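Gentamicin resistance protein (Enterococcus gallinarum, PDB 6CTZ) probably phosphorylates aminoglycoside antibiotics such as kanamycin at the 2'' position, acting as a magnesium-dependent, nucleotide-using kinase that confers gentamicin resistance. Local coordinates at residues A[57-62]-A[213-218]; A[61-64]-A[69-72]; A[26-31]-A[45-50]. The protein carries 2 engineered substitutions. One frame throughout, in Å; residues are numbered along the deposited sequence.

Contact 1 of 3, residues A[57-62]-A[213-218]; sequences QLLPLL and IDFGDA. With MG (magnesium ion), chain C; MG (magnesium ion), chain D; GDP (guanosine-5'-diphosphate), chain B; KAN (kanamycin a), chain E.
L59 lays its CD2 methyl over one face of the F215 ring, 3.9 Å from the ring centroid and 23° off the normal, a CH-pi contact displaced toward the rim near CG. This is the tight part. With CG anti to its carbonyl carbon (chi1 -73°), F215 turns its ring toward helix 46-62, where CD1 of L62, in the conformer described, meets CE2 obliquely at 3.9 Å. One turn earlier on the helix, L58 sends CD2 to within 3.8 Å of A218 CB. All five side chains are buried and no hydrogen bond joins the two segments; the segments meet through apolar packing and the CH-pi contact, although E55 and K54 of the same helix hydrogen-bond the backbone of 215-218.

The other side of 213-218 is polar and wet. D214 OD2 bridges two magnesium ions, at 2.1 Å in chain C and 2.3 Å in chain D, while OD1 completes a bidentate grip on the latter at 2.2 Å. The chain D ion takes a GDP phosphate oxygen and three waters as its other ligands. G216 N donates to D214 OD1 from above the carboxylate plane, an Asx turn that helps to fix the carboxylate. Farther out, D217 OD2 accepts from kanamycin N4 at 2.8 Å.

In this kinase-clan enzyme D214-F215-G216 corresponds to the DFG motif of protein kinases. Its phenylalanine is packed under a helix equivalent to helix C while its aspartate faces the metals; the apolar packing of F215 and the metal binding of D214 thus sit one residue apart, which probably helps to position the carboxylate.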
loop_
_atom_site.group_PDB
_atom_site.type_symbol
_atom_site.label_atom_id
_atom_site.label_comp_id
_atom_site.label_asym_id
_atom_site.label_seq_id
_atom_site.Cartn_x
_atom_site.Cartn_y
_atom_site.Cartn_z
ATOM N N GLN A 57 -8.029 14.951 -3.761
ATOM C CA GLN A 57 -7.264 16.190 -3.657
ATOM C C GLN A 57 -5.794 15.975 -3.984
ATOM O O GLN A 57 -5.156 16.847 -4.587
ATOM C CB GLN A 57 -7.382 16.761 -2.249
ATOM C CG GLN A 57 -8.791 17.118 -1.805
ATOM C CD GLN A 57 -8.827 17.363 -0.311
ATOM O OE1 GLN A 57 -9.224 16.487 0.465
ATOM N NE2 GLN A 57 -8.375 18.537 0.106
ATOM N N LEU A 58 -5.231 14.837 -3.563
ATOM C CA LEU A 58 -3.789 14.638 -3.669
ATOM C C LEU A 58 -3.359 14.286 -5.086
ATOM O O LEU A 58 -2.355 14.812 -5.586
ATOM C CB LEU A 58 -3.342 13.531 -2.712
ATOM C CG LEU A 58 -1.866 13.137 -2.825
ATOM C CD1 LEU A 58 -0.947 14.281 -2.393
ATOM C CD2 LEU A 58 -1.561 11.888 -2.019
ATOM N N LEU A 59 -4.059 13.351 -5.725
ATOM C CA LEU A 59 -3.540 12.802 -6.977
ATOM C C LEU A 59 -3.342 13.861 -8.052
ATOM O O LEU A 59 -2.318 13.794 -8.757
ATOM C CB LEU A 59 -4.406 11.632 -7.476
ATOM C CG LEU A 59 -4.387 10.388 -6.578
ATOM C CD1 LEU A 59 -5.347 9.323 -7.110
ATOM C CD2 LEU A 59 -2.985 9.831 -6.456
ATOM N N PRO A 60 -4.240 14.835 -8.239
ATOM C CA PRO A 60 -3.988 15.848 -9.272
ATOM C C PRO A 60 -2.717 16.629 -9.030
ATOM O O PRO A 60 -2.078 17.056 -9.998
ATOM C CB PRO A 60 -5.237 16.736 -9.211
ATOM C CG PRO A 60 -6.303 15.830 -8.696
ATOM C CD PRO A 60 -5.603 14.968 -7.680
ATOM N N LEU A 61 -2.310 16.795 -7.768
ATOM C CA LEU A 61 -1.078 17.507 -7.467
ATOM C C LEU A 61 0.148 16.645 -7.716
ATOM O O LEU A 61 1.230 17.183 -7.970
ATOM C CB LEU A 61 -1.085 17.945 -6.003
ATOM C CG LEU A 61 -2.289 18.800 -5.606
ATOM C CD1 LEU A 61 -2.331 19.034 -4.101
ATOM C CD2 LEU A 61 -2.291 20.109 -6.378
ATOM N N LEU A 62 -0.005 15.325 -7.665
ATOM C CA LEU A 62 1.116 14.407 -7.841
ATOM C C LEU A 62 1.405 14.074 -9.296
ATOM O O LEU A 62 2.543 13.717 -9.614
ATOM C CB LEU A 62 0.836 13.079 -7.135
ATOM C CG LEU A 62 0.965 13.042 -5.622
ATOM C CD1 LEU A 62 0.769 11.618 -5.139
ATOM C CD2 LEU A 62 2.325 13.571 -5.198
ATOM N N ILE A 213 -1.040 2.380 -8.609
ATOM C CA ILE A 213 -2.406 2.666 -8.187
ATOM C C ILE A 213 -2.543 2.669 -6.662
ATOM O O ILE A 213 -1.575 2.413 -5.931
ATOM C CB ILE A 213 -3.403 1.691 -8.847
ATOM C CG1 ILE A 213 -3.068 0.240 -8.472
ATOM C CG2 ILE A 213 -3.435 1.905 -10.367
ATOM C CD1 ILE A 213 -4.170 -0.737 -8.815
ATOM N N ASP A 214 -3.750 2.979 -6.184
ATOM C CA ASP A 214 -4.170 2.878 -4.784
ATOM C C ASP A 214 -3.334 3.692 -3.807
ATOM O O ASP A 214 -2.524 3.137 -3.060
ATOM C CB ASP A 214 -4.262 1.431 -4.303
ATOM C CG ASP A 214 -4.979 1.320 -2.962
ATOM O OD1 ASP A 214 -5.510 2.353 -2.461
ATOM O OD2 ASP A 214 -5.009 0.197 -2.401
ATOM N N PHE A 215 -3.559 5.001 -3.781
ATOM C CA PHE A 215 -2.894 5.911 -2.861
ATOM C C PHE A 215 -3.701 6.150 -1.589
ATOM O O PHE A 215 -3.459 7.139 -0.892
ATOM C CB PHE A 215 -2.583 7.239 -3.564
ATOM C CG PHE A 215 -1.459 7.157 -4.573
ATOM C CD1 PHE A 215 -1.624 6.484 -5.784
ATOM C CD2 PHE A 215 -0.247 7.779 -4.321
ATOM C CE1 PHE A 215 -0.589 6.431 -6.721
ATOM C CE2 PHE A 215 0.787 7.729 -5.242
ATOM C CZ PHE A 215 0.618 7.048 -6.449
ATOM N N GLY A 216 -4.632 5.252 -1.257
ATOM C CA GLY A 216 -5.508 5.470 -0.121
ATOM C C GLY A 216 -4.809 5.514 1.224
ATOM O O GLY A 216 -5.348 6.101 2.170
ATOM N N ASP A 217 -3.626 4.915 1.333
ATOM C CA ASP A 217 -2.852 4.950 2.564
ATOM C C ASP A 217 -1.818 6.068 2.577
ATOM O O ASP A 217 -0.957 6.087 3.456
ATOM C CB ASP A 217 -2.201 3.589 2.829
ATOM C CG ASP A 217 -3.203 2.549 3.267
ATOM O OD1 ASP A 217 -3.906 2.775 4.282
ATOM O OD2 ASP A 217 -3.293 1.501 2.607
ATOM N N ALA A 218 -1.883 7.004 1.636
ATOM C CA ALA A 218 -0.900 8.079 1.604
ATOM C C ALA A 218 -0.881 8.826 2.932
ATOM O O ALA A 218 -1.925 9.109 3.531
ATOM C CB ALA A 218 -1.191 9.051 0.460
HETATM MG MG MG C . -5.140 -1.810 -3.038
HETATM MG MG MG D . -6.234 1.168 -0.752
HETATM P PB GDP B . -8.119 -1.028 -2.133
HETATM O O1B GDP B . -7.859 0.383 -1.663
HETATM O O2B GDP B . -6.892 -1.908 -2.009
HETATM O O3B GDP B . -9.364 -1.616 -1.509
HETATM O O3A GDP B . -8.479 -0.883 -3.704
HETATM P PA GDP B . -7.488 -0.602 -4.954
HETATM O O1A GDP B . -7.431 0.863 -5.268
HETATM O O2A GDP B . -6.138 -1.252 -4.706
HETATM O "O5'" GDP B . -8.313 -1.321 -6.154
HETATM C "C5'" GDP B . -8.675 -2.688 -6.015
HETATM C "C4'" GDP B . -8.049 -3.478 -7.140
HETATM O "O4'" GDP B . -8.644 -3.072 -8.373
HETATM C "C3'" GDP B . -6.561 -3.244 -7.342
HETATM O "O3'" GDP B . -5.752 -3.990 -6.427
HETATM C "C2'" GDP B . -6.400 -3.738 -8.757
HETATM O "O2'" GDP B . -6.422 -5.169 -8.794
HETATM C "C1'" GDP B . -7.686 -3.255 -9.408
HETATM N N9 GDP B . -7.466 -1.943 -10.048
HETATM C C8 GDP B . -7.788 -0.719 -9.570
HETATM N N7 GDP B . -7.423 0.230 -10.470
HETATM C C5 GDP B . -6.872 -0.398 -11.527
HETATM C C6 GDP B . -6.267 -0.012 -12.808
HETATM O O6 GDP B . -6.198 1.185 -13.145
HETATM N N1 GDP B . -5.822 -1.002 -13.596
HETATM C C2 GDP B . -5.887 -2.310 -13.264
HETATM N N2 GDP B . -5.426 -3.236 -14.127
HETATM N N3 GDP B . -6.420 -2.740 -12.099
HETATM C C4 GDP B . -6.915 -1.828 -11.237
HETATM C C1 KAN E . -0.934 -9.831 3.834
HETATM C C2 KAN E . -0.044 -10.614 4.800
HETATM C C3 KAN E . 0.822 -11.581 4.019
HETATM C C4 KAN E . -0.109 -12.504 3.249
HETATM C C5 KAN E . -1.024 -11.712 2.319
HETATM C C6 KAN E . -2.023 -12.617 1.606
HETATM C C7 KAN E . -0.518 -5.282 1.147
HETATM C C8 KAN E . -1.699 -5.714 2.013
HETATM C C9 KAN E . -1.279 -6.855 2.944
HETATM C C10 KAN E . -0.701 -8.039 2.167
HETATM C C11 KAN E . 0.438 -7.576 1.256
HETATM C C12 KAN E . -0.013 -6.459 0.323
HETATM C C13 KAN E . -3.424 -4.534 3.252
HETATM C C14 KAN E . -3.992 -3.124 3.216
HETATM C C15 KAN E . -3.112 -2.219 4.084
HETATM C C16 KAN E . -3.027 -2.789 5.495
HETATM C C17 KAN E . -2.555 -4.229 5.440
HETATM C C18 KAN E . -2.598 -4.832 6.835
HETATM N N1 KAN E . -2.887 -11.786 0.788
HETATM N N2 KAN E . 0.962 -8.682 0.462
HETATM N N3 KAN E . -0.926 -4.177 0.282
HETATM N N4 KAN E . -3.605 -0.848 4.137
HETATM O O5 KAN E . -1.737 -10.671 2.998
HETATM O O6 KAN E . 0.780 -9.692 5.519
HETATM O O7 KAN E . 1.651 -12.348 4.898
HETATM O O8 KAN E . 0.677 -13.418 2.482
HETATM O O9 KAN E . -0.090 -8.986 3.047
HETATM O O10 KAN E . -2.430 -7.315 3.672
HETATM O O11 KAN E . -2.090 -4.544 2.747
HETATM O O12 KAN E . -3.412 -4.987 4.603
HETATM O O13 KAN E . -4.044 -2.700 1.852
HETATM O O14 KAN E . -2.100 -2.054 6.312
HETATM O O15 KAN E . -2.145 -6.189 6.775
HETATM O O HOH W 1 -4.292 1.598 0.068
HETATM O O HOH W 2 -5.113 -3.781 -3.617
HETATM O O HOH W 3 -4.276 -2.405 -1.215
HETATM O O HOH W 4 -7.352 2.824 0.053
HETATM O O HOH W 5 -6.497 -0.059 0.868
#

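Contact 2 of 3, residues A[61-64]-A[69-72]; sequences LLVG and NIPQ
I70 fits against L62 and V63 where helix 46-62 runs out, in the segment that leads from this helix, the counterpart of kinase helix C, into strand 73-78 of the N-lobe sheet. Its CB points toward the helix end, and there the side chain divides. CG2 takes the branch to the DFG phenylalanine, lying 3.7 Å from F215 CZ. CG1 sits between the backbone N and the carbonyl carbon (chi1 68°), which directs the longer branch to the helix, and passes V63 CG2 at 3.8 Å. Beyond it the chain is extended, and the terminal CD1 comes to rest among three neighbours: L62 CB and V63 CG2, each at 3.8 Å, and the carbonyl oxygen of L59, one turn back.

V63 and I70 lie at a slant to each other, and no hydrogen bond joins the segments; the backbone of N69 instead pairs with T210 and I212. P71, pointing away from the helix end, packs on L59. Burial falls off outward, from I70 and L62 inside to V63 at the margin and Q72 on the surface. V63 and L62 are each modelled in two conformers, so the contacts given hold for one of them. In that state the extended Q72 chain crosses V63 at about a right angle, and its OE1 lies 3.9 Å from both V63 methyls, CG1 and CG2.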
loop_
_atom_site.group_PDB
_atom_site.type_symbol
_atom_site.label_atom_id
_atom_site.label_comp_id
_atom_site.label_asym_id
_atom_site.label_seq_id
_atom_site.Cartn_x
_atom_site.Cartn_y
_atom_site.Cartn_z
ATOM N N LEU A 61 -2.310 16.795 -7.768
ATOM C CA LEU A 61 -1.078 17.507 -7.467
ATOM C C LEU A 61 0.148 16.645 -7.716
ATOM O O LEU A 61 1.230 17.183 -7.970
ATOM C CB LEU A 61 -1.085 17.945 -6.003
ATOM C CG LEU A 61 -2.289 18.800 -5.606
ATOM C CD1 LEU A 61 -2.331 19.034 -4.101
ATOM C CD2 LEU A 61 -2.291 20.109 -6.378
ATOM N N LEU A 62 -0.005 15.325 -7.665
ATOM C CA LEU A 62 1.116 14.407 -7.841
ATOM C C LEU A 62 1.405 14.074 -9.296
ATOM O O LEU A 62 2.543 13.717 -9.614
ATOM C CB LEU A 62 0.836 13.079 -7.135
ATOM C CG LEU A 62 0.965 13.042 -5.622
ATOM C CD1 LEU A 62 0.769 11.618 -5.139
ATOM C CD2 LEU A 62 2.325 13.571 -5.198
ATOM N N VAL A 63 0.405 14.177 -10.184
ATOM C CA VAL A 63 0.548 13.696 -11.561
ATOM C C VAL A 63 1.803 14.269 -12.209
ATOM O O VAL A 63 2.579 13.556 -12.856
ATOM C CB VAL A 63 -0.719 14.022 -12.379
ATOM C CG1 VAL A 63 -0.475 13.822 -13.876
ATOM C CG2 VAL A 63 -1.894 13.165 -11.936
ATOM N N GLY A 64 2.005 15.578 -12.060
ATOM C CA GLY A 64 3.131 16.240 -12.686
ATOM C C GLY A 64 4.467 16.050 -12.005
ATOM O O GLY A 64 5.484 16.553 -12.495
ATOM N N ASN A 69 2.412 6.568 -14.509
ATOM C CA ASN A 69 1.012 6.935 -14.554
ATOM C C ASN A 69 0.341 6.602 -13.228
ATOM O O ASN A 69 0.654 5.591 -12.590
ATOM C CB ASN A 69 0.351 6.216 -15.722
ATOM C CG ASN A 69 0.910 6.697 -17.065
ATOM O OD1 ASN A 69 1.998 7.273 -17.120
ATOM N ND2 ASN A 69 0.165 6.497 -18.130
ATOM N N ILE A 70 -0.540 7.494 -12.780
ATOM C CA ILE A 70 -1.338 7.272 -11.577
ATOM C C ILE A 70 -2.791 7.568 -11.937
ATOM O O ILE A 70 -3.067 8.201 -12.968
ATOM C CB ILE A 70 -0.842 8.147 -10.396
ATOM C CG1 ILE A 70 -1.103 9.639 -10.656
ATOM C CG2 ILE A 70 0.643 7.865 -10.095
ATOM C CD1 ILE A 70 -0.542 10.547 -9.563
ATOM N N PRO A 71 -3.749 7.132 -11.114
ATOM C CA PRO A 71 -5.156 7.376 -11.468
ATOM C C PRO A 71 -5.462 8.860 -11.594
ATOM O O PRO A 71 -5.040 9.681 -10.776
ATOM C CB PRO A 71 -5.927 6.759 -10.302
ATOM C CG PRO A 71 -5.003 5.699 -9.768
ATOM C CD PRO A 71 -3.638 6.325 -9.884
ATOM N N GLN A 72 -6.249 9.193 -12.609
ATOM C CA GLN A 72 -6.718 10.557 -12.810
ATOM C C GLN A 72 -8.233 10.528 -12.840
ATOM O O GLN A 72 -8.840 10.089 -13.828
ATOM C CB GLN A 72 -6.179 11.116 -14.105
ATOM C CG GLN A 72 -4.712 11.341 -14.065
ATOM C CD GLN A 72 -4.335 12.182 -15.223
ATOM O OE1 GLN A 72 -4.198 13.392 -15.106
ATOM N NE2 GLN A 72 -4.251 11.559 -16.384
#

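Contact 3 of 3, residues A[26-31]-A[45-50]; sequences GFRNYA and SQQGAD. With GDP (guanosine-5'-diphosphate), chain B; KAN (kanamycin a), chain E.
R28 spreads its guanidinium against the first turn of helix 46-62, with Q47 CB over the centre of one face and 3.8 Å from CZ. A bend at chi2 (-98°) carries the group there and brings CD to 3.7 Å from G48 N. The guanidinium owes its charge pairing to the next turn of the helix, where NH1 makes a salt bridge with E51.

The hydrogen bonds begin with the N-cap, S45, whose OG accepts from G48 N at 3.0 Å. Water joins the two segments twice. One molecule donates to F27 O and is also hydrogen-bonded to S45 OG; another donates both to N29 OD1, at 2.7 Å, and to G48 O, thereby tying a side-chain amide to the helix backbone.

The bonds to the phosphate come from the other atom of that amide, ND2, and from the backbone. GDP O3B accepts from R28 N at 2.9 Å and from N29 N at 2.8 Å, and N29 ND2 donates to O1B at 3.0 Å, so two oxygens of the beta phosphate are gripped by three N-H groups. The F27 ring turns one face to C13 of kanamycin, off toward its rim.

G26 to R28 form the turn between strands 20-25 and 29-34, the nucleotide-positioning loop that in this kinase-like fold replaces the glycine-rich loop of protein kinases.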
loop_
_atom_site.group_PDB
_atom_site.type_symbol
_atom_site.label_atom_id
_atom_site.label_comp_id
_atom_site.label_asym_id
_atom_site.label_seq_id
_atom_site.Cartn_x
_atom_site.Cartn_y
_atom_site.Cartn_z
ATOM N N GLY A 26 -9.972 -4.474 -2.723
ATOM C CA GLY A 26 -9.106 -4.563 -1.566
ATOM C C GLY A 26 -9.903 -4.330 -0.299
ATOM O O GLY A 26 -11.129 -4.488 -0.294
ATOM N N PHE A 27 -9.258 -3.954 0.780
ATOM C CA PHE A 27 -9.935 -3.755 2.029
ATOM C C PHE A 27 -10.840 -2.534 2.027
ATOM O O PHE A 27 -11.721 -2.488 2.785
ATOM C CB PHE A 27 -8.928 -3.537 3.205
ATOM C CG PHE A 27 -8.087 -4.747 3.615
ATOM C CD1 PHE A 27 -8.091 -5.908 2.938
ATOM C CD2 PHE A 27 -7.298 -4.663 4.732
ATOM C CE1 PHE A 27 -7.293 -6.988 3.340
ATOM C CE2 PHE A 27 -6.495 -5.714 5.128
ATOM C CZ PHE A 27 -6.525 -6.885 4.435
ATOM N N ARG A 28 -10.590 -1.576 1.159
ATOM C CA ARG A 28 -11.321 -0.325 1.185
ATOM C C ARG A 28 -12.125 0.062 -0.050
ATOM O O ARG A 28 -12.893 0.953 0.026
ATOM C CB ARG A 28 -10.312 0.802 1.514
ATOM C CG ARG A 28 -9.649 0.671 2.887
ATOM C CD ARG A 28 -10.323 1.523 3.931
ATOM N NE ARG A 28 -10.263 1.022 5.311
ATOM C CZ ARG A 28 -9.411 1.390 6.237
ATOM N NH1 ARG A 28 -8.454 2.253 5.998
ATOM N NH2 ARG A 28 -9.496 0.893 7.428
ATOM N N ASN A 29 -11.906 -0.602 -1.149
ATOM C CA ASN A 29 -12.569 -0.264 -2.395
ATOM C C ASN A 29 -12.902 -1.446 -3.270
ATOM O O ASN A 29 -12.212 -2.395 -3.300
ATOM C CB ASN A 29 -11.665 0.649 -3.246
ATOM C CG ASN A 29 -11.410 1.976 -2.614
ATOM O OD1 ASN A 29 -12.229 2.833 -2.629
ATOM N ND2 ASN A 29 -10.292 2.094 -1.998
ATOM N N TYR A 30 -13.992 -1.320 -4.004
ATOM C CA TYR A 30 -14.394 -2.279 -5.024
ATOM C C TYR A 30 -14.280 -1.591 -6.378
ATOM O O TYR A 30 -14.836 -0.505 -6.571
ATOM C CB TYR A 30 -15.836 -2.719 -4.768
ATOM C CG TYR A 30 -16.432 -3.625 -5.811
ATOM C CD1 TYR A 30 -15.849 -4.844 -6.124
ATOM C CD2 TYR A 30 -17.598 -3.270 -6.470
ATOM C CE1 TYR A 30 -16.410 -5.683 -7.075
ATOM C CE2 TYR A 30 -18.172 -4.103 -7.416
ATOM C CZ TYR A 30 -17.568 -5.304 -7.721
ATOM O OH TYR A 30 -18.131 -6.133 -8.668
ATOM N N ALA A 31 -13.547 -2.203 -7.304
ATOM C CA ALA A 31 -13.291 -1.606 -8.610
ATOM C C ALA A 31 -13.924 -2.458 -9.700
ATOM O O ALA A 31 -13.781 -3.688 -9.706
ATOM C CB ALA A 31 -11.789 -1.454 -8.878
ATOM N N SER A 45 -16.446 1.566 2.902
ATOM C CA SER A 45 -16.709 2.011 4.267
ATOM C C SER A 45 -16.496 3.515 4.326
ATOM O O SER A 45 -15.987 4.128 3.382
ATOM C CB SER A 45 -15.736 1.358 5.238
ATOM O OG SER A 45 -14.418 1.802 4.945
ATOM N N GLN A 46 -16.856 4.099 5.475
ATOM C CA GLN A 46 -16.572 5.514 5.696
ATOM C C GLN A 46 -15.069 5.780 5.701
ATOM O O GLN A 46 -14.618 6.828 5.229
ATOM C CB GLN A 46 -17.224 5.996 6.994
ATOM C CG GLN A 46 -17.015 7.480 7.293
ATOM C CD GLN A 46 -17.691 8.397 6.282
ATOM O OE1 GLN A 46 -17.024 9.088 5.507
ATOM N NE2 GLN A 46 -19.022 8.418 6.298
ATOM N N GLN A 47 -14.274 4.847 6.233
ATOM C CA GLN A 47 -12.829 5.006 6.160
ATOM C C GLN A 47 -12.358 5.023 4.709
ATOM O O GLN A 47 -11.492 5.822 4.343
ATOM C CB GLN A 47 -12.138 3.915 6.976
ATOM C CG GLN A 47 -12.274 4.097 8.491
ATOM C CD GLN A 47 -13.714 4.008 8.990
ATOM O OE1 GLN A 47 -14.414 3.025 8.740
ATOM N NE2 GLN A 47 -14.162 5.044 9.693
ATOM N N GLY A 48 -12.933 4.162 3.871
ATOM C CA GLY A 48 -12.650 4.234 2.447
ATOM C C GLY A 48 -13.077 5.558 1.833
ATOM O O GLY A 48 -12.393 6.096 0.963
ATOM N N ALA A 49 -14.209 6.108 2.286
ATOM C CA ALA A 49 -14.635 7.417 1.801
ATOM C C ALA A 49 -13.635 8.503 2.180
ATOM O O ALA A 49 -13.299 9.364 1.356
ATOM C CB ALA A 49 -16.023 7.751 2.348
ATOM N N ASP A 50 -13.139 8.476 3.424
ATOM C CA ASP A 50 -12.131 9.449 3.838
ATOM C C ASP A 50 -10.878 9.334 2.986
ATOM O O ASP A 50 -10.315 10.345 2.550
ATOM C CB ASP A 50 -11.758 9.233 5.306
ATOM C CG ASP A 50 -12.910 9.486 6.260
ATOM O OD1 ASP A 50 -13.874 10.178 5.875
ATOM O OD2 ASP A 50 -12.837 8.999 7.412
HETATM P PB GDP B . -8.119 -1.028 -2.133
HETATM O O1B GDP B . -7.859 0.383 -1.663
HETATM O O2B GDP B . -6.892 -1.908 -2.009
HETATM O O3B GDP B . -9.364 -1.616 -1.509
HETATM O O3A GDP B . -8.479 -0.883 -3.704
HETATM P PA GDP B . -7.488 -0.602 -4.954
HETATM O O1A GDP B . -7.431 0.863 -5.268
HETATM O O2A GDP B . -6.138 -1.252 -4.706
HETATM O "O5'" GDP B . -8.313 -1.321 -6.154
HETATM C "C5'" GDP B . -8.675 -2.688 -6.015
HETATM C "C4'" GDP B . -8.049 -3.478 -7.140
HETATM O "O4'" GDP B . -8.644 -3.072 -8.373
HETATM C "C3'" GDP B . -6.561 -3.244 -7.342
HETATM O "O3'" GDP B . -5.752 -3.990 -6.427
HETATM C "C2'" GDP B . -6.400 -3.738 -8.757
HETATM O "O2'" GDP B . -6.422 -5.169 -8.794
HETATM C "C1'" GDP B . -7.686 -3.255 -9.408
HETATM N N9 GDP B . -7.466 -1.943 -10.048
HETATM C C8 GDP B . -7.788 -0.719 -9.570
HETATM N N7 GDP B . -7.423 0.230 -10.470
HETATM C C5 GDP B . -6.872 -0.398 -11.527
HETATM C C6 GDP B . -6.267 -0.012 -12.808
HETATM O O6 GDP B . -6.198 1.185 -13.145
HETATM N N1 GDP B . -5.822 -1.002 -13.596
HETATM C C2 GDP B . -5.887 -2.310 -13.264
HETATM N N2 GDP B . -5.426 -3.236 -14.127
HETATM N N3 GDP B . -6.420 -2.740 -12.099
HETATM C C4 GDP B . -6.915 -1.828 -11.237
HETATM C C1 KAN E . -0.934 -9.831 3.834
HETATM C C2 KAN E . -0.044 -10.614 4.800
HETATM C C3 KAN E . 0.822 -11.581 4.019
HETATM C C4 KAN E . -0.109 -12.504 3.249
HETATM C C5 KAN E . -1.024 -11.712 2.319
HETATM C C6 KAN E . -2.023 -12.617 1.606
HETATM C C7 KAN E . -0.518 -5.282 1.147
HETATM C C8 KAN E . -1.699 -5.714 2.013
HETATM C C9 KAN E . -1.279 -6.855 2.944
HETATM C C10 KAN E . -0.701 -8.039 2.167
HETATM C C11 KAN E . 0.438 -7.576 1.256
HETATM C C12 KAN E . -0.013 -6.459 0.323
HETATM C C13 KAN E . -3.424 -4.534 3.252
HETATM C C14 KAN E . -3.992 -3.124 3.216
HETATM C C15 KAN E . -3.112 -2.219 4.084
HETATM C C16 KAN E . -3.027 -2.789 5.495
HETATM C C17 KAN E . -2.555 -4.229 5.440
HETATM C C18 KAN E . -2.598 -4.832 6.835
HETATM N N1 KAN E . -2.887 -11.786 0.788
HETATM N N2 KAN E . 0.962 -8.682 0.462
HETATM N N3 KAN E . -0.926 -4.177 0.282
HETATM N N4 KAN E . -3.605 -0.848 4.137
HETATM O O5 KAN E . -1.737 -10.671 2.998
HETATM O O6 KAN E . 0.780 -9.692 5.519
HETATM O O7 KAN E . 1.651 -12.348 4.898
HETATM O O8 KAN E . 0.677 -13.418 2.482
HETATM O O9 KAN E . -0.090 -8.986 3.047
HETATM O O10 KAN E . -2.430 -7.315 3.672
HETATM O O11 KAN E . -2.090 -4.544 2.747
HETATM O O12 KAN E . -3.412 -4.987 4.603
HETATM O O13 KAN E . -4.044 -2.700 1.852
HETATM O O14 KAN E . -2.100 -2.054 6.312
HETATM O O15 KAN E . -2.145 -6.189 6.775
HETATM O O HOH W 6 -13.534 -1.191 4.393
HETATM O O HOH W 7 -11.172 4.769 -1.016
#

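Overall arrangement
From the N terminus, contact 3 closes first: 26-31 meets 45-50 after a hairpin of two strands, tying the phosphate-binding loop to the start of helix 46-62. The other two contacts use the far end of that helix. Contact 2 shuts a short turn of four residues as the chain leaves the helix for strand 73-78. Contact 1 spans about 150 residues, bringing the DFG segment back to the same helix; the turn of contact 2 lies within this span, the two share L61 and L62, and they touch. Contact 3 stands in series, about 14 Å from contact 1 between centres, with GDP touching both. No spans cross.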